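PDB 4A39: metallo-carboxypeptidase from Pseudomonas aeruginosa, which probably acts as a zinc-dependent carboxypeptidase of the M14 family, removing residues from the C-terminal end of peptides. Local coordinates for residues K370-G373 / Q374-S378. Numbering follows the deposited sequence.
Sequences KRLG and QDVLS
The side chains of Arg-371 and Asp-375 run side by side and point the same way, with guanidinium and carboxylate planes 19° apart; OD2 of Asp-375 sits at the guanidinium edge, near its plane, not over a face. At 4.4 Å from Arg-371 NE to Asp-375 OD2, the pair falls short of a salt bridge. The closer touch is from Arg-371 CD to the same OD2, 3.4 Å. After CD the chain, bent at chi2 (-124°) and chi3, turns the guanidinium away from Asp-375, and NH2 is salt-bridged to Glu-312. Gln-374 lays its CG 3.5 Å from Lys-370 O, while NZ of Lys-370 makes salt bridges with Glu-195 and Glu-191 of helix 185-196. Backbone i to i+4 hydrogen bonds run through this part of helix 366-383, which packs on helix 185-196 in the alpha/beta zinc carboxypeptidase fold with its mixed central sheet: Asp-375 N to Arg-371 O is 2.9 Å, in the carbonyl plane, whereas Leu-377 N to Gly-373 O is 3.3 Å with the donor tilted 29° from the Gly-373 carbonyl plane. On the buried flank, Val-376 CG2 stands 3.2 Å from Leu-372 O. Both side chains pack on Phe-189 of helix 185-196.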
ATOM      1  N   LYS A 370      -6.684   2.048  -7.297  1.00  5.03           N
ATOM      2  CA  LYS A 370      -6.338   2.976  -8.370  1.00  5.26           C
ATOM      3  C   LYS A 370      -7.318   4.144  -8.382  1.00  5.47           C
ATOM      4  O   LYS A 370      -6.924   5.295  -8.542  1.00  5.69           O
ATOM      5  CB  LYS A 370      -6.383   2.261  -9.728  1.00  5.36           C
ATOM      6  CG  LYS A 370      -5.251   1.261  -9.939  1.00  5.74           C
ATOM      7  CD  LYS A 370      -5.332   0.558 -11.289  1.00  6.63           C
ATOM      8  CE  LYS A 370      -5.157   1.527 -12.443  1.00  7.81           C
ATOM      9  NZ  LYS A 370      -5.070   0.778 -13.730  1.00 10.68           N
ATOM     10  N   ARG A 371      -8.600   3.840  -8.199  1.00  5.58           N
ATOM     11  CA  ARG A 371      -9.635   4.871  -8.207  1.00  6.98           C
ATOM     12  C   ARG A 371      -9.463   5.836  -7.040  1.00  7.86           C
ATOM     13  O   ARG A 371      -9.639   7.048  -7.192  1.00  6.33           O
ATOM     14  CB  ARG A 371     -11.029   4.228  -8.149  1.00  9.85           C
ATOM     15  CG  ARG A 371     -12.142   5.112  -8.701  1.00 13.81           C
ATOM     16  CD  ARG A 371     -13.259   5.357  -7.694  1.00 16.57           C
ATOM     17  NE  ARG A 371     -13.852   4.127  -7.166  1.00 18.57           N
ATOM     18  CZ  ARG A 371     -14.505   3.223  -7.892  1.00 18.43           C
ATOM     19  NH1 ARG A 371     -14.660   3.394  -9.198  1.00 22.13           N
ATOM     20  NH2 ARG A 371     -15.006   2.140  -7.305  1.00 18.29           N
ATOM     21  N   LEU A 372      -9.121   5.306  -5.868  1.00  6.61           N
ATOM     22  CA  LEU A 372      -8.926   6.160  -4.704  1.00  5.04           C
ATOM     23  C   LEU A 372      -7.776   7.127  -4.984  1.00  5.97           C
ATOM     24  O   LEU A 372      -7.817   8.293  -4.578  1.00  6.16           O
ATOM     25  CB  LEU A 372      -8.623   5.323  -3.456  1.00  5.23           C
ATOM     26  CG  LEU A 372      -8.456   6.113  -2.151  1.00  6.47           C
ATOM     27  CD1 LEU A 372      -9.780   6.748  -1.740  1.00  6.42           C
ATOM     28  CD2 LEU A 372      -7.966   5.171  -1.058  1.00  6.12           C
ATOM     29  N   GLY A 373      -6.756   6.647  -5.691  1.00  5.89           N
ATOM     30  CA  GLY A 373      -5.630   7.504  -6.018  1.00  5.75           C
ATOM     31  C   GLY A 373      -6.090   8.673  -6.869  1.00  6.49           C
ATOM     32  O   GLY A 373      -5.652   9.812  -6.690  1.00  6.71           O
ATOM     33  N   GLN A 374      -6.987   8.393  -7.805  1.00  6.85           N
ATOM     34  CA  GLN A 374      -7.499   9.437  -8.675  1.00  7.85           C
ATOM     35  C   GLN A 374      -8.407  10.404  -7.913  1.00  7.69           C
ATOM     36  O   GLN A 374      -8.404  11.606  -8.188  1.00  8.47           O
ATOM     37  CB  GLN A 374      -8.240   8.806  -9.855  1.00 10.51           C
ATOM     38  CG  GLN A 374      -7.325   7.949 -10.719  1.00 12.42           C
ATOM     39  CD  GLN A 374      -8.036   7.324 -11.899  1.00 17.92           C
ATOM     40  OE1 GLN A 374      -8.990   6.566 -11.732  1.00 20.43           O
ATOM     41  NE2 GLN A 374      -7.571   7.637 -13.103  1.00 21.16           N
ATOM     42  N   ASP A 375      -9.172   9.895  -6.949  1.00  8.22           N
ATOM     43  CA  ASP A 375     -10.060  10.763  -6.185  1.00  7.93           C
ATOM     44  C   ASP A 375      -9.263  11.636  -5.223  1.00  9.08           C
ATOM     45  O   ASP A 375      -9.681  12.743  -4.883  1.00  7.74           O
ATOM     46  CB  ASP A 375     -11.114   9.948  -5.427  1.00  7.94           C
ATOM     47  CG  ASP A 375     -12.122   9.292  -6.358  1.00 10.23           C
ATOM     48  OD1 ASP A 375     -12.422   9.881  -7.422  1.00  9.39           O
ATOM     49  OD2 ASP A 375     -12.628   8.202  -6.024  1.00  9.42           O
ATOM     50  N   VAL A 376      -8.113  11.138  -4.784  1.00  7.55           N
ATOM     51  CA  VAL A 376      -7.263  11.919  -3.898  1.00  7.34           C
ATOM     52  C   VAL A 376      -6.731  13.117  -4.689  1.00  7.44           C
ATOM     53  O   VAL A 376      -6.616  14.222  -4.158  1.00  7.17           O
ATOM     54  CB  VAL A 376      -6.084  11.074  -3.358  1.00  7.44           C
ATOM     55  CG1 VAL A 376      -5.001  11.982  -2.788  1.00  7.73           C
ATOM     56  CG2 VAL A 376      -6.583  10.128  -2.270  1.00  8.49           C
ATOM     57  N   LEU A 377      -6.412  12.900  -5.961  1.00  7.82           N
ATOM     58  CA  LEU A 377      -5.918  13.988  -6.796  1.00  7.98           C
ATOM     59  C   LEU A 377      -6.989  15.066  -6.907  1.00  9.07           C
ATOM     60  O   LEU A 377      -6.680  16.255  -6.873  1.00  8.94           O
ATOM     61  CB  LEU A 377      -5.528  13.477  -8.188  1.00  8.97           C
ATOM     62  CG  LEU A 377      -4.180  12.754  -8.268  1.00 10.41           C
ATOM     63  CD1 LEU A 377      -3.946  12.236  -9.679  1.00  9.37           C
ATOM     64  CD2 LEU A 377      -3.071  13.713  -7.867  1.00 10.45           C
ATOM     65  N   SER A 378      -8.247  14.647  -7.032  1.00 10.21           N
ATOM     66  CA  SER A 378      -9.349  15.600  -7.121  1.00  9.10           C
ATOM     67  C   SER A 378      -9.425  16.417  -5.836  1.00  9.26           C
ATOM     68  O   SER A 378      -9.666  17.626  -5.870  1.00  9.42           O
ATOM     69  CB  SER A 378     -10.681  14.877  -7.341  1.00  9.29           C
ATOM     70  OG  SER A 378     -10.776  14.358  -8.656  1.00 11.69           O
TER